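Local coordinates for protein glucokinase (Enterococcus faecalis, PDB 2QM1) that probably phosphorylates glucose with ATP as a glucokinase of the ROK family, and carries bound zinc and magnesium ions, at residues 197-200 with 201-205; 240-243 with 244-248. All blocks are in the same frame, centred on the assembly; numbering follows the deposited sequence. Where two conformers were deposited one is given.

How the interactions relate
Interaction 1 (197-200 with 201-205) comes first along the chain, toward the end of helix 193-203 and into the 3-10 turn at 204-205; interaction 2 (240-243 with 244-248) follows in the first half of the long helix 237-261. Their centres lie 11 Å apart, on the same side of the chain's centre, and the two helices pack directly. Ala200 CB meets Val242 CG2 at 3.7 Å, Val199 CG1 rests on the aliphatic part of Arg245, and Leu203 also reaches Arg245. Each interaction is a local turn of helix, and the two meet in a helix-helix interface. Interaction 1 lies nearer the zinc site, with the side chain of Arg198 about 10 Å from the ion.

Interaction 1: residues 197-200 with 201-205; sequences VRVA and RHLSE
With CG of His202 beside its own backbone N (chi1 -68°), the ring turns an edge back along the helix: CD2 sits 3.2 Å from Arg198 O, which lies in the ring plane, while the ring also meets Phe177. Arg198 runs beside His202, and its NH2 is hydrogen-bonded to Thr189 O. On the buried side Val199 CG1, trans to its own N (chi1 158°), touches Leu203 CD1 at 3.9 Å. Leu203 N bonds to Val199 O at 3.1 Å, and Ser204 N makes a weak bond to Ala200 O near where the chain takes up a 3-10 turn at 204-205. Ser204 OG is hydrogen-bonded to Asp218. Between the backbones of Val197 and Arg201, the bond from Arg201 N to Val197 O is short and nearly straight, 2.7 Å at 169°. In one of two deposited conformers, and so only tentatively, Val197 CG1 lies over one face of the Arg201 guanidinium, displaced toward its rim, 3.6 Å from Arg201 NE. The chemistry is therefore two-sided: Val199, Ala200 and Leu203 offer an apolar surface to helix 237-261, whereas Arg201 is exposed, with a long, weak ion pair to Asp222 in the conformer given.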
ATOM      1  N   VAL B 197      16.438 -20.606  -7.734  1.00 43.07           N
ATOM      2  CA  VAL B 197      17.424 -21.655  -7.553  1.00 41.74           C
ATOM      3  C   VAL B 197      17.349 -22.160  -6.125  1.00 41.43           C
ATOM      4  O   VAL B 197      17.297 -23.365  -5.882  1.00 41.41           O
ATOM      5  CB  VAL B 197      18.857 -21.086  -7.880  1.00 41.84           C
ATOM      6  CG1 VAL B 197      20.047 -21.993  -7.286  1.00 41.95           C
ATOM      7  CG2 VAL B 197      19.005 -20.852  -9.374  1.00 40.67           C
ATOM      8  N   ARG B 198      17.330 -21.258  -5.156  1.00 41.20           N
ATOM      9  CA  ARG B 198      17.247 -21.721  -3.782  1.00 42.60           C
ATOM     10  C   ARG B 198      15.963 -22.525  -3.563  1.00 41.52           C
ATOM     11  O   ARG B 198      15.990 -23.553  -2.923  1.00 43.51           O
ATOM     12  CB  ARG B 198      17.351 -20.549  -2.813  1.00 43.13           C
ATOM     13  CG  ARG B 198      17.611 -20.917  -1.375  1.00 49.08           C
ATOM     14  CD  ARG B 198      18.227 -19.693  -0.667  1.00 53.73           C
ATOM     15  NE  ARG B 198      17.605 -18.490  -1.187  1.00 56.27           N
ATOM     16  CZ  ARG B 198      18.229 -17.394  -1.624  1.00 57.94           C
ATOM     17  NH1 ARG B 198      19.555 -17.249  -1.579  1.00 55.66           N
ATOM     18  NH2 ARG B 198      17.484 -16.407  -2.089  1.00 57.33           N
ATOM     19  N   VAL B 199      14.847 -22.095  -4.131  1.00 40.94           N
ATOM     20  CA  VAL B 199      13.597 -22.840  -3.950  1.00 40.51           C
ATOM     21  C   VAL B 199      13.766 -24.208  -4.619  1.00 41.09           C
ATOM     22  O   VAL B 199      13.226 -25.211  -4.164  1.00 41.05           O
ATOM     23  CB  VAL B 199      12.391 -22.100  -4.596  1.00 39.36           C
ATOM     24  CG1 VAL B 199      11.242 -23.054  -4.882  1.00 37.93           C
ATOM     25  CG2 VAL B 199      11.923 -20.903  -3.709  1.00 38.33           C
ATOM     26  N   ALA B 200      14.473 -24.230  -5.749  1.00 41.30           N
ATOM     27  CA  ALA B 200      14.632 -25.485  -6.470  1.00 42.14           C
ATOM     28  C   ALA B 200      15.604 -26.426  -5.705  1.00 42.43           C
ATOM     29  O   ALA B 200      15.337 -27.625  -5.589  1.00 42.75           O
ATOM     30  CB  ALA B 200      15.075 -25.217  -7.931  1.00 40.63           C
ATOM     31  N   ARG B 201      16.690 -25.848  -5.173  0.60 43.06           N
ATOM     32  CA  ARG B 201      17.693 -26.547  -4.326  0.60 43.97           C
ATOM     33  C   ARG B 201      17.080 -27.262  -3.144  0.60 45.37           C
ATOM     34  O   ARG B 201      17.651 -28.221  -2.626  0.60 46.36           O
ATOM     35  CB  ARG B 201      18.749 -25.563  -3.780  0.60 42.72           C
ATOM     36  CG  ARG B 201      20.055 -25.657  -4.469  0.60 39.28           C
ATOM     37  CD  ARG B 201      20.860 -24.385  -4.323  0.60 37.23           C
ATOM     38  NE  ARG B 201      21.903 -24.345  -5.317  0.60 32.08           N
ATOM     39  CZ  ARG B 201      22.862 -23.434  -5.371  0.60 33.23           C
ATOM     40  NH1 ARG B 201      22.937 -22.467  -4.461  0.60 32.91           N
ATOM     41  NH2 ARG B 201      23.761 -23.509  -6.328  0.60 30.79           N
ATOM     42  N   HIS B 202      15.921 -26.782  -2.710  1.00 46.78           N
ATOM     43  CA  HIS B 202      15.289 -27.321  -1.526  1.00 48.43           C
ATOM     44  C   HIS B 202      14.081 -28.183  -1.760  1.00 48.00           C
ATOM     45  O   HIS B 202      13.761 -28.990  -0.926  1.00 49.20           O
ATOM     46  CB  HIS B 202      15.109 -26.218  -0.485  1.00 48.97           C
ATOM     47  CG  HIS B 202      16.420 -25.749   0.076  1.00 51.52           C
ATOM     48  ND1 HIS B 202      17.088 -26.434   1.073  1.00 53.85           N
ATOM     49  CD2 HIS B 202      17.211 -24.704  -0.257  1.00 52.34           C
ATOM     50  CE1 HIS B 202      18.221 -25.818   1.344  1.00 54.58           C
ATOM     51  NE2 HIS B 202      18.322 -24.768   0.549  1.00 56.92           N
ATOM     52  N   LEU B 203      13.469 -28.059  -2.931  1.00 48.71           N
ATOM     53  CA  LEU B 203      12.389 -28.927  -3.357  1.00 48.26           C
ATOM     54  C   LEU B 203      12.890 -30.206  -4.018  1.00 49.11           C
ATOM     55  O   LEU B 203      12.116 -31.130  -4.275  1.00 48.72           O
ATOM     56  CB  LEU B 203      11.513 -28.190  -4.358  1.00 48.72           C
ATOM     57  CG  LEU B 203      10.486 -27.172  -3.916  1.00 47.63           C
ATOM     58  CD1 LEU B 203       9.804 -26.658  -5.161  1.00 49.99           C
ATOM     59  CD2 LEU B 203       9.476 -27.887  -3.104  1.00 50.82           C
ATOM     60  N   SER B 204      14.178 -30.222  -4.339  1.00 49.67           N
ATOM     61  CA  SER B 204      14.814 -31.324  -5.056  1.00 50.87           C
ATOM     62  C   SER B 204      14.579 -32.648  -4.331  1.00 50.85           C
ATOM     63  O   SER B 204      14.223 -33.645  -4.941  1.00 50.77           O
ATOM     64  CB  SER B 204      16.309 -31.043  -5.215  1.00 50.20           C
ATOM     65  OG  SER B 204      17.039 -32.230  -5.431  1.00 52.67           O
ATOM     66  N   GLU B 205      14.785 -32.615  -3.023  1.00 52.23           N
ATOM     67  CA  GLU B 205      14.511 -33.723  -2.112  1.00 54.11           C
ATOM     68  C   GLU B 205      13.033 -34.195  -2.081  1.00 55.38           C
ATOM     69  O   GLU B 205      12.736 -35.268  -1.561  1.00 55.27           O
ATOM     70  CB  GLU B 205      14.913 -33.298  -0.703  1.00 54.09           C
ATOM     71  CG  GLU B 205      13.960 -32.275  -0.118  1.00 54.63           C
ATOM     72  CD  GLU B 205      14.445 -31.680   1.160  1.00 57.14           C
ATOM     73  OE1 GLU B 205      13.668 -31.720   2.126  1.00 59.28           O
ATOM     74  OE2 GLU B 205      15.594 -31.175   1.212  1.00 58.36           O
TER

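Interaction 2: residues 240-243 with 244-248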
ATOM      1  N   LEU B 240       8.160 -27.661 -13.081  1.00 46.65           N
ATOM      2  CA  LEU B 240       6.756 -27.288 -12.889  1.00 46.68           C
ATOM      3  C   LEU B 240       6.422 -27.187 -11.400  1.00 46.69           C
ATOM      4  O   LEU B 240       5.556 -26.399 -11.006  1.00 46.56           O
ATOM      5  CB  LEU B 240       5.821 -28.308 -13.577  1.00 47.16           C
ATOM      6  CG  LEU B 240       5.739 -28.227 -15.105  1.00 46.97           C
ATOM      7  CD1 LEU B 240       5.156 -29.504 -15.734  1.00 49.55           C
ATOM      8  CD2 LEU B 240       4.946 -26.955 -15.490  1.00 49.02           C
HETATM    9  N   MSE B 241       7.085 -28.021 -10.600  1.00 46.50           N
HETATM   10  CA  MSE B 241       6.976 -27.981  -9.147  1.00 48.03           C
HETATM   11  C   MSE B 241       7.605 -26.687  -8.604  1.00 46.29           C
HETATM   12  O   MSE B 241       7.008 -26.053  -7.725  1.00 46.01           O
HETATM   13  CB  MSE B 241       7.638 -29.220  -8.538  1.00 48.04           C
HETATM   14  CG  MSE B 241       7.350 -29.476  -7.056  1.00 50.29           C
HETATM   15 SE   MSE B 241       8.406 -30.962  -6.296  0.55 55.71          SE
HETATM   16  CE  MSE B 241       7.168 -32.350  -6.853  1.00 44.85           C
ATOM     17  N   VAL B 242       8.768 -26.299  -9.152  1.00 44.67           N
ATOM     18  CA  VAL B 242       9.506 -25.071  -8.732  1.00 44.27           C
ATOM     19  C   VAL B 242       8.779 -23.786  -9.101  1.00 44.32           C
ATOM     20  O   VAL B 242       8.521 -22.963  -8.235  1.00 43.78           O
ATOM     21  CB  VAL B 242      10.967 -25.020  -9.285  1.00 44.47           C
ATOM     22  CG1 VAL B 242      11.718 -23.782  -8.760  1.00 43.08           C
ATOM     23  CG2 VAL B 242      11.726 -26.305  -8.936  1.00 43.36           C
ATOM     24  N   VAL B 243       8.452 -23.624 -10.387  1.00 44.67           N
ATOM     25  CA  VAL B 243       7.554 -22.555 -10.863  1.00 45.03           C
ATOM     26  C   VAL B 243       6.277 -22.412 -10.009  1.00 44.72           C
ATOM     27  O   VAL B 243       5.955 -21.334  -9.587  1.00 45.59           O
ATOM     28  CB  VAL B 243       7.180 -22.764 -12.365  1.00 44.19           C
ATOM     29  CG1 VAL B 243       5.986 -21.970 -12.757  1.00 46.10           C
ATOM     30  CG2 VAL B 243       8.344 -22.430 -13.281  1.00 44.74           C
ATOM     31  N   ASP B 244       5.577 -23.508  -9.776  1.00 45.05           N
ATOM     32  CA  ASP B 244       4.395 -23.588  -8.901  1.00 45.39           C
ATOM     33  C   ASP B 244       4.619 -23.008  -7.503  1.00 44.60           C
ATOM     34  O   ASP B 244       3.829 -22.207  -7.000  1.00 43.64           O
ATOM     35  CB  ASP B 244       4.027 -25.052  -8.758  1.00 45.74           C
ATOM     36  CG  ASP B 244       2.585 -25.313  -8.995  1.00 50.46           C
ATOM     37  OD1 ASP B 244       1.738 -24.570  -8.442  1.00 55.05           O
ATOM     38  OD2 ASP B 244       2.287 -26.280  -9.749  1.00 57.00           O
ATOM     39  N   ARG B 245       5.722 -23.405  -6.883  1.00 43.36           N
ATOM     40  CA  ARG B 245       6.063 -22.867  -5.595  1.00 41.88           C
ATOM     41  C   ARG B 245       6.355 -21.369  -5.707  1.00 40.27           C
ATOM     42  O   ARG B 245       5.917 -20.586  -4.865  1.00 36.96           O
ATOM     43  CB  ARG B 245       7.275 -23.608  -5.019  1.00 42.31           C
ATOM     44  CG  ARG B 245       7.684 -23.123  -3.634  1.00 46.29           C
ATOM     45  CD  ARG B 245       6.492 -23.234  -2.620  1.00 55.35           C
ATOM     46  NE  ARG B 245       6.736 -24.364  -1.737  1.00 61.86           N
ATOM     47  CZ  ARG B 245       6.190 -25.550  -1.861  1.00 62.64           C
ATOM     48  NH1 ARG B 245       6.539 -26.510  -1.021  1.00 67.98           N
ATOM     49  NH2 ARG B 245       5.298 -25.774  -2.809  1.00 66.90           N
ATOM     50  N   VAL B 246       7.106 -20.986  -6.750  1.00 39.79           N
ATOM     51  CA  VAL B 246       7.543 -19.596  -6.901  1.00 39.90           C
ATOM     52  C   VAL B 246       6.334 -18.664  -7.098  1.00 40.11           C
ATOM     53  O   VAL B 246       6.276 -17.561  -6.509  1.00 40.10           O
ATOM     54  CB  VAL B 246       8.638 -19.391  -8.041  1.00 39.54           C
ATOM     55  CG1 VAL B 246       8.742 -17.944  -8.401  1.00 41.01           C
ATOM     56  CG2 VAL B 246      10.064 -19.881  -7.600  1.00 38.28           C
ATOM     57  N   CYS B 247       5.380 -19.099  -7.917  1.00 39.61           N
ATOM     58  CA  CYS B 247       4.244 -18.239  -8.296  1.00 39.89           C
ATOM     59  C   CYS B 247       3.191 -18.175  -7.208  1.00 40.03           C
ATOM     60  O   CYS B 247       2.476 -17.178  -7.123  1.00 40.13           O
ATOM     61  CB  CYS B 247       3.650 -18.699  -9.631  1.00 39.10           C
ATOM     62  SG  CYS B 247       4.891 -18.435 -10.995  1.00 41.49           S
ATOM     63  N   PHE B 248       3.130 -19.232  -6.379  1.00 40.10           N
ATOM     64  CA  PHE B 248       2.381 -19.225  -5.087  1.00 41.16           C
ATOM     65  C   PHE B 248       2.785 -17.981  -4.270  1.00 40.84           C
ATOM     66  O   PHE B 248       1.951 -17.151  -3.886  1.00 40.86           O
ATOM     67  CB  PHE B 248       2.607 -20.551  -4.311  1.00 39.99           C
ATOM     68  CG  PHE B 248       2.027 -20.561  -2.915  1.00 40.76           C
ATOM     69  CD1 PHE B 248       0.716 -20.975  -2.695  1.00 40.73           C
ATOM     70  CD2 PHE B 248       2.791 -20.110  -1.824  1.00 41.53           C
ATOM     71  CE1 PHE B 248       0.178 -20.954  -1.421  1.00 42.34           C
ATOM     72  CE2 PHE B 248       2.268 -20.073  -0.565  1.00 40.78           C
ATOM     73  CZ  PHE B 248       0.940 -20.509  -0.358  1.00 44.04           C
TER
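Val243 lies against Cys247 one turn on, its CG1 4.1 Å from Cys247 SG. Their backbones are joined by the bond from Cys247 N to Val243 O, 2.8 Å and nearly in line with the carbonyl. The thiol is brought back over the preceding turn because SG stands beside its own backbone N (chi1 -66°). Val242 and Val246 repeat the pairing on another side of the helix, more loosely, with CG1 of Val242 4.4 Å from CG2 of Val246. This is the i to i+4 pattern of a regular alpha-helix, here the long helix 237-261 of the ROK fold, whose two apolar sides serve different neighbours: Val243 and Cys247 face helices 225-233 and 277-289, while Val242 and Val246 pack on helix 193-203. Asp244 N bonds to Leu240 O from 44° out of the carbonyl plane, and the carboxylate OD1 is held by Tyr286 OH. Arg245 N bonds to Met241 O (selenomethionine) at 3.1 Å; the Arg245 chain then bends at its second and third torsions, its end leads away from this turn, and the side chain lies about 3 Å (nearest atoms) from a bound glycerol, probably from the crystallisation liquor.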